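Local atomic coordinates of tyrosine specific protein phosphatase, putative (Trypanosoma brucei, PDB entry 3M4U), a protein that probably removes phosphate from phosphotyrosine in other proteins, dephosphorylates the nucleolar protein NOPP44/46, and acts as a life cycle switch in the trypanosome. Residues R23-L28 with Q275-Y280; T60-V65 with P77-N82. One frame throughout, in Å; residues are numbered along the deposited sequence.

In the fold
Near the N terminus the chain forms helix 14-31, whose residues 23-28 are met, near the other end of the chain, by residues 275-280, which lead into helix 277-290. Contact 1 therefore closes a loop of 246 residues that takes in all strands of the central mixed sheet and helices such as 103-112 and 258-269. Contact 2 falls early within that span: residues 60-65 turn back, through a connection of which residues 66-73 are not modelled, to meet residues 77-82, adding a short edge strand beside strand 81-84. The smaller loop thus lies wholly inside the larger one. Contact 1 joins the N-terminal helix to a C-terminal helix, whereas contact 2 works at the sheet edge, about 26 Å away, centre to centre.

Contact 1: residues R23-L28 with Q275-Y280; sequences REFVQL and QRLEQY
The carbonyl O of Gln275 lies 3.6 Å from CZ of Phe25, at the edge of the ring and in its plane. The Gln275 side chain lies about 4 Å, nearest atoms, from a bound phosphate ion, consistent with the Q-loop glutamine of classical protein-tyrosine phosphatases. Gln275 N is held in turn by the side chain of Gln279, whose OE1 it meets at 3.0 Å, bracing the turn just ahead of the helix. Arg276 takes the N-cap position of helix 277-290 and brings its backbone up to the same ring, its C atom 3.6 Å from Phe25 CZ. Leu277 follows over a face of Phe25: its CA makes a CH-pi contact 4.1 Å from the ring centroid, displaced toward the rim, while its CD1 reaches Phe25 CB. Phe25 extends into this first helical turn because its CG is anti to the backbone N (chi1 -165°). Here the N-terminal helix 14-31 of a protein-tyrosine phosphatase fold packs against a C-terminal helix, with helix 258-269 also touching Leu28 and Tyr280. Tyr280 slides past Phe25 in the opposite direction, the ring planes 33° apart, and CG of Tyr280 lies 3.8 Å from CD1 of Phe25. Leu28 crosses the tyrosine at about a right angle through CD1. At the far end Tyr280 OH donates to Glu24 OE1 at 2.8 Å, approaching from above the carboxylate plane. The same oxygen also bonds Tyr284 OH, and OE2 forms a salt bridge with Arg20.

Contact 2: residues T60-V65 with P77-N82; sequences TIYPPV and PYINGN
The carbonyl O of Thr60 receives a CA-H...O contact from Asn82 CA at 3.4 Å, where the two segments begin to pair. The Thr60 hydroxyl is hydrogen-bonded to the backbone O of Lys269. Ile61 lies opposite Asn82 as an antiparallel non-hydrogen-bonded pair, with CA atoms 4.4 Å apart and side chains diverging. Its own CA approaches Gly81 O at 3.5 Å, and CD1 at the end of its side chain reaches the edge of the Tyr78 ring. Tyr62 supplies the backbone bond of the contact: its N donates to Gly81 O at 2.9 Å, with an N-H...O angle of 158°. Its carbonyl O then lies 3.3 Å from Ile79 CG1, which swings in because it sits between the backbone N and carbonyl carbon of Ile79 (chi1 69°). Ile79 CD1 comes to the edge of the Tyr62 ring. Pro63, behind a cis peptide bond, brings CG to 3.3 Å from Pro77 O. CD of Pro63 rests 3.9 Å from Ile79 CG1. Residues 61-62 form a short, weakly bonded strand antiparallel to strand 81-84 at the edge of the mixed sheet. Strand 81-84 continues the sheet to strand 92-95, whose Val93 meets Tyr62 and Ile79; helix 103-112 touches Tyr62, Pro63 and Pro77, and helix 40-44 packs on Ile61 and Tyr78.

Contact 1: residues R23-L28 with Q275-Y280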
loop_
_atom_site.group_PDB
_atom_site.type_symbol
_atom_site.label_atom_id
_atom_site.label_comp_id
_atom_site.label_asym_id
_atom_site.label_seq_id
_atom_site.Cartn_x
_atom_site.Cartn_y
_atom_site.Cartn_z
ATOM N N ARG A 23 -4.048 23.481 3.739
ATOM C CA ARG A 23 -5.492 23.670 3.626
ATOM C C ARG A 23 -6.123 22.697 2.633
ATOM O O ARG A 23 -7.295 22.343 2.761
ATOM C CB ARG A 23 -5.894 25.133 3.368
ATOM C CG ARG A 23 -5.526 25.700 2.012
ATOM C CD ARG A 23 -5.885 27.192 1.923
ATOM N NE ARG A 23 -5.186 27.828 0.811
ATOM C CZ ARG A 23 -3.999 28.404 0.928
ATOM N NH1 ARG A 23 -3.410 28.439 2.119
ATOM N NH2 ARG A 23 -3.410 28.946 -0.134
ATOM N N GLU A 24 -5.346 22.242 1.655
ATOM C CA GLU A 24 -5.821 21.171 0.788
ATOM C C GLU A 24 -6.084 19.911 1.610
ATOM O O GLU A 24 -7.115 19.252 1.444
ATOM C CB GLU A 24 -4.810 20.859 -0.314
ATOM C CG GLU A 24 -4.837 21.815 -1.496
ATOM C CD GLU A 24 -4.032 21.296 -2.670
ATOM O OE1 GLU A 24 -3.148 20.438 -2.436
ATOM O OE2 GLU A 24 -4.277 21.741 -3.818
ATOM N N PHE A 25 -5.151 19.582 2.501
ATOM C CA PHE A 25 -5.245 18.338 3.255
ATOM C C PHE A 25 -6.407 18.362 4.248
ATOM O O PHE A 25 -7.162 17.389 4.348
ATOM C CB PHE A 25 -3.925 18.008 3.958
ATOM C CG PHE A 25 -3.854 16.597 4.453
ATOM C CD1 PHE A 25 -3.897 15.537 3.553
ATOM C CD2 PHE A 25 -3.765 16.322 5.813
ATOM C CE1 PHE A 25 -3.846 14.215 4.001
ATOM C CE2 PHE A 25 -3.717 15.002 6.279
ATOM C CZ PHE A 25 -3.758 13.949 5.375
ATOM N N VAL A 26 -6.546 19.471 4.974
ATOM C CA VAL A 26 -7.698 19.669 5.846
ATOM C C VAL A 26 -9.002 19.381 5.094
ATOM O O VAL A 26 -9.881 18.662 5.589
ATOM C CB VAL A 26 -7.737 21.114 6.412
ATOM C CG1 VAL A 26 -9.046 21.384 7.148
ATOM C CG2 VAL A 26 -6.526 21.377 7.318
ATOM N N GLN A 27 -9.122 19.934 3.891
ATOM C CA GLN A 27 -10.306 19.695 3.074
ATOM C C GLN A 27 -10.447 18.210 2.728
ATOM O O GLN A 27 -11.548 17.639 2.816
ATOM C CB GLN A 27 -10.279 20.549 1.803
ATOM C CG GLN A 27 -11.451 20.301 0.838
ATOM C CD GLN A 27 -11.523 21.324 -0.317
ATOM O OE1 GLN A 27 -11.664 20.951 -1.481
ATOM N NE2 GLN A 27 -11.436 22.614 0.016
ATOM N N LEU A 28 -9.335 17.590 2.330
ATOM C CA LEU A 28 -9.335 16.171 1.990
ATOM C C LEU A 28 -9.724 15.309 3.207
ATOM O O LEU A 28 -10.398 14.285 3.064
ATOM C CB LEU A 28 -7.980 15.742 1.409
ATOM C CG LEU A 28 -7.623 16.185 -0.018
ATOM C CD1 LEU A 28 -6.141 16.030 -0.297
ATOM C CD2 LEU A 28 -8.438 15.430 -1.046
ATOM N N GLN A 275 -2.453 9.548 5.525
ATOM C CA GLN A 275 -2.864 9.889 6.889
ATOM C C GLN A 275 -2.378 11.236 7.367
ATOM O O GLN A 275 -3.012 11.846 8.214
ATOM C CB GLN A 275 -2.393 8.836 7.891
ATOM C CG GLN A 275 -3.353 7.687 8.106
ATOM C CD GLN A 275 -2.793 6.640 9.062
ATOM O OE1 GLN A 275 -3.543 5.953 9.764
ATOM N NE2 GLN A 275 -1.467 6.517 9.098
ATOM N N ARG A 276 -1.243 11.686 6.845
ATOM C CA ARG A 276 -0.596 12.878 7.377
ATOM C C ARG A 276 -0.283 13.877 6.286
ATOM O O ARG A 276 -0.028 13.510 5.128
ATOM C CB ARG A 276 0.695 12.515 8.114
ATOM C CG ARG A 276 0.515 11.572 9.295
ATOM C CD ARG A 276 -0.102 12.260 10.488
ATOM N NE ARG A 276 0.396 11.724 11.756
ATOM C CZ ARG A 276 -0.232 10.788 12.469
ATOM N NH1 ARG A 276 -1.391 10.279 12.032
ATOM N NH2 ARG A 276 0.297 10.355 13.618
ATOM N N LEU A 277 -0.293 15.144 6.680
ATOM C CA LEU A 277 0.074 16.236 5.795
ATOM C C LEU A 277 1.409 15.916 5.144
ATOM O O LEU A 277 1.559 16.010 3.930
ATOM C CB LEU A 277 0.172 17.545 6.584
ATOM C CG LEU A 277 0.725 18.738 5.794
ATOM C CD1 LEU A 277 -0.104 18.968 4.552
ATOM C CD2 LEU A 277 0.781 20.008 6.655
ATOM N N GLU A 278 2.365 15.524 5.974
ATOM C CA GLU A 278 3.702 15.148 5.525
ATOM C C GLU A 278 3.700 14.088 4.418
ATOM O O GLU A 278 4.499 14.141 3.488
ATOM C CB GLU A 278 4.544 14.673 6.715
ATOM C CG GLU A 278 4.905 15.797 7.687
ATOM C CD GLU A 278 3.795 16.138 8.708
ATOM O OE1 GLU A 278 2.745 15.449 8.772
ATOM O OE2 GLU A 278 3.988 17.113 9.466
ATOM N N GLN A 279 2.787 13.135 4.512
ATOM C CA GLN A 279 2.701 12.099 3.499
ATOM C C GLN A 279 2.133 12.686 2.221
ATOM O O GLN A 279 2.611 12.393 1.129
ATOM C CB GLN A 279 1.871 10.914 4.014
ATOM C CG GLN A 279 2.545 10.205 5.176
ATOM C CD GLN A 279 1.718 9.076 5.770
ATOM O OE1 GLN A 279 0.490 9.064 5.663
ATOM N NE2 GLN A 279 2.392 8.132 6.421
ATOM N N TYR A 280 1.111 13.517 2.374
ATOM C CA TYR A 280 0.500 14.231 1.266
ATOM C C TYR A 280 1.580 14.991 0.537
ATOM O O TYR A 280 1.632 14.990 -0.690
ATOM C CB TYR A 280 -0.558 15.208 1.795
ATOM C CG TYR A 280 -1.409 15.890 0.731
ATOM C CD1 TYR A 280 -2.069 15.141 -0.243
ATOM C CD2 TYR A 280 -1.574 17.281 0.716
ATOM C CE1 TYR A 280 -2.849 15.744 -1.207
ATOM C CE2 TYR A 280 -2.366 17.898 -0.252
ATOM C CZ TYR A 280 -2.998 17.120 -1.211
ATOM O OH TYR A 280 -3.786 17.697 -2.181
#

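Contact 2: residues T60-V65 with P77-N82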
loop_
_atom_site.group_PDB
_atom_site.type_symbol
_atom_site.label_atom_id
_atom_site.label_comp_id
_atom_site.label_asym_id
_atom_site.label_seq_id
_atom_site.Cartn_x
_atom_site.Cartn_y
_atom_site.Cartn_z
ATOM N N THR A 60 -15.989 -1.124 -2.349
ATOM C CA THR A 60 -14.740 -1.385 -3.072
ATOM C C THR A 60 -13.962 -2.485 -2.397
ATOM O O THR A 60 -12.821 -2.751 -2.756
ATOM C CB THR A 60 -13.821 -0.151 -3.103
ATOM O OG1 THR A 60 -13.735 0.403 -1.785
ATOM C CG2 THR A 60 -14.351 0.908 -4.069
ATOM N N ILE A 61 -14.576 -3.116 -1.408
ATOM C CA ILE A 61 -13.902 -4.158 -0.656
ATOM C C ILE A 61 -13.278 -5.226 -1.563
ATOM O O ILE A 61 -13.833 -5.598 -2.606
ATOM C CB ILE A 61 -14.864 -4.828 0.338
ATOM C CG1 ILE A 61 -14.085 -5.454 1.496
ATOM C CG2 ILE A 61 -15.751 -5.849 -0.381
ATOM C CD1 ILE A 61 -14.950 -5.932 2.637
ATOM N N TYR A 62 -12.120 -5.720 -1.145
ATOM C CA TYR A 62 -11.408 -6.750 -1.883
ATOM C C TYR A 62 -10.862 -7.752 -0.880
ATOM O O TYR A 62 -10.393 -7.358 0.194
ATOM C CB TYR A 62 -10.250 -6.128 -2.666
ATOM C CG TYR A 62 -9.587 -7.053 -3.675
ATOM C CD1 TYR A 62 -9.905 -6.982 -5.020
ATOM C CD2 TYR A 62 -8.630 -7.980 -3.278
ATOM C CE1 TYR A 62 -9.295 -7.810 -5.953
ATOM C CE2 TYR A 62 -8.016 -8.825 -4.203
ATOM C CZ TYR A 62 -8.348 -8.729 -5.542
ATOM O OH TYR A 62 -7.747 -9.554 -6.469
ATOM N N PRO A 63 -10.951 -9.053 -1.205
ATOM C CA PRO A 63 -11.674 -9.559 -2.381
ATOM C C PRO A 63 -13.169 -9.279 -2.256
ATOM O O PRO A 63 -13.657 -9.135 -1.133
ATOM C CB PRO A 63 -11.423 -11.078 -2.332
ATOM C CG PRO A 63 -11.086 -11.362 -0.896
ATOM C CD PRO A 63 -10.316 -10.140 -0.437
ATOM N N PRO A 64 -13.879 -9.193 -3.396
ATOM C CA PRO A 64 -15.321 -8.902 -3.462
ATOM C C PRO A 64 -16.136 -9.987 -2.760
ATOM O O PRO A 64 -15.738 -11.155 -2.813
ATOM C CB PRO A 64 -15.626 -8.932 -4.968
ATOM C CG PRO A 64 -14.288 -8.837 -5.651
ATOM C CD PRO A 64 -13.306 -9.476 -4.727
ATOM N N VAL A 65 -17.250 -9.613 -2.128
ATOM C CA VAL A 65 -18.094 -10.573 -1.401
ATOM C C VAL A 65 -18.833 -11.561 -2.309
ATOM O O VAL A 65 -19.614 -11.162 -3.172
ATOM C CB VAL A 65 -19.119 -9.855 -0.497
ATOM C CG1 VAL A 65 -20.267 -10.802 -0.107
ATOM C CG2 VAL A 65 -18.427 -9.291 0.736
ATOM N N PRO A 77 -13.090 -15.342 1.902
ATOM C CA PRO A 77 -11.793 -14.799 2.342
ATOM C C PRO A 77 -11.880 -13.294 2.613
ATOM O O PRO A 77 -12.471 -12.561 1.829
ATOM C CB PRO A 77 -10.869 -15.051 1.141
ATOM C CG PRO A 77 -11.804 -15.421 -0.017
ATOM C CD PRO A 77 -12.987 -16.066 0.627
ATOM N N TYR A 78 -11.296 -12.846 3.713
ATOM C CA TYR A 78 -11.334 -11.436 4.067
ATOM C C TYR A 78 -9.949 -10.910 4.461
ATOM O O TYR A 78 -9.282 -11.526 5.285
ATOM C CB TYR A 78 -12.302 -11.242 5.235
ATOM C CG TYR A 78 -12.205 -9.892 5.870
ATOM C CD1 TYR A 78 -12.936 -8.819 5.378
ATOM C CD2 TYR A 78 -11.377 -9.677 6.963
ATOM C CE1 TYR A 78 -12.845 -7.560 5.972
ATOM C CE2 TYR A 78 -11.281 -8.424 7.563
ATOM C CZ TYR A 78 -12.015 -7.373 7.060
ATOM O OH TYR A 78 -11.927 -6.139 7.645
ATOM N N ILE A 79 -9.534 -9.763 3.913
ATOM C CA ILE A 79 -8.201 -9.206 4.218
ATOM C C ILE A 79 -8.201 -7.735 4.625
ATOM O O ILE A 79 -7.134 -7.101 4.686
ATOM C CB ILE A 79 -7.238 -9.306 3.011
ATOM C CG1 ILE A 79 -7.689 -8.351 1.901
ATOM C CG2 ILE A 79 -7.125 -10.737 2.511
ATOM C CD1 ILE A 79 -6.801 -8.387 0.693
ATOM N N ASN A 80 -9.380 -7.189 4.902
ATOM C CA ASN A 80 -9.508 -5.759 5.161
ATOM C C ASN A 80 -8.769 -4.948 4.092
ATOM O O ASN A 80 -7.887 -4.136 4.380
ATOM C CB ASN A 80 -9.032 -5.397 6.574
ATOM C CG ASN A 80 -9.486 -3.999 7.003
ATOM O OD1 ASN A 80 -9.907 -3.197 6.175
ATOM N ND2 ASN A 80 -9.389 -3.709 8.285
ATOM N N GLY A 81 -9.140 -5.188 2.844
ATOM C CA GLY A 81 -8.517 -4.515 1.735
ATOM C C GLY A 81 -9.533 -3.899 0.804
ATOM O O GLY A 81 -10.728 -4.215 0.854
ATOM N N ASN A 82 -9.044 -3.019 -0.062
ATOM C CA ASN A 82 -9.897 -2.372 -1.045
ATOM C C ASN A 82 -9.238 -2.354 -2.406
ATOM O O ASN A 82 -8.009 -2.237 -2.517
ATOM C CB ASN A 82 -10.259 -0.949 -0.590
ATOM C CG ASN A 82 -11.318 -0.941 0.499
ATOM O OD1 ASN A 82 -12.503 -1.127 0.219
ATOM N ND2 ASN A 82 -10.897 -0.752 1.744
#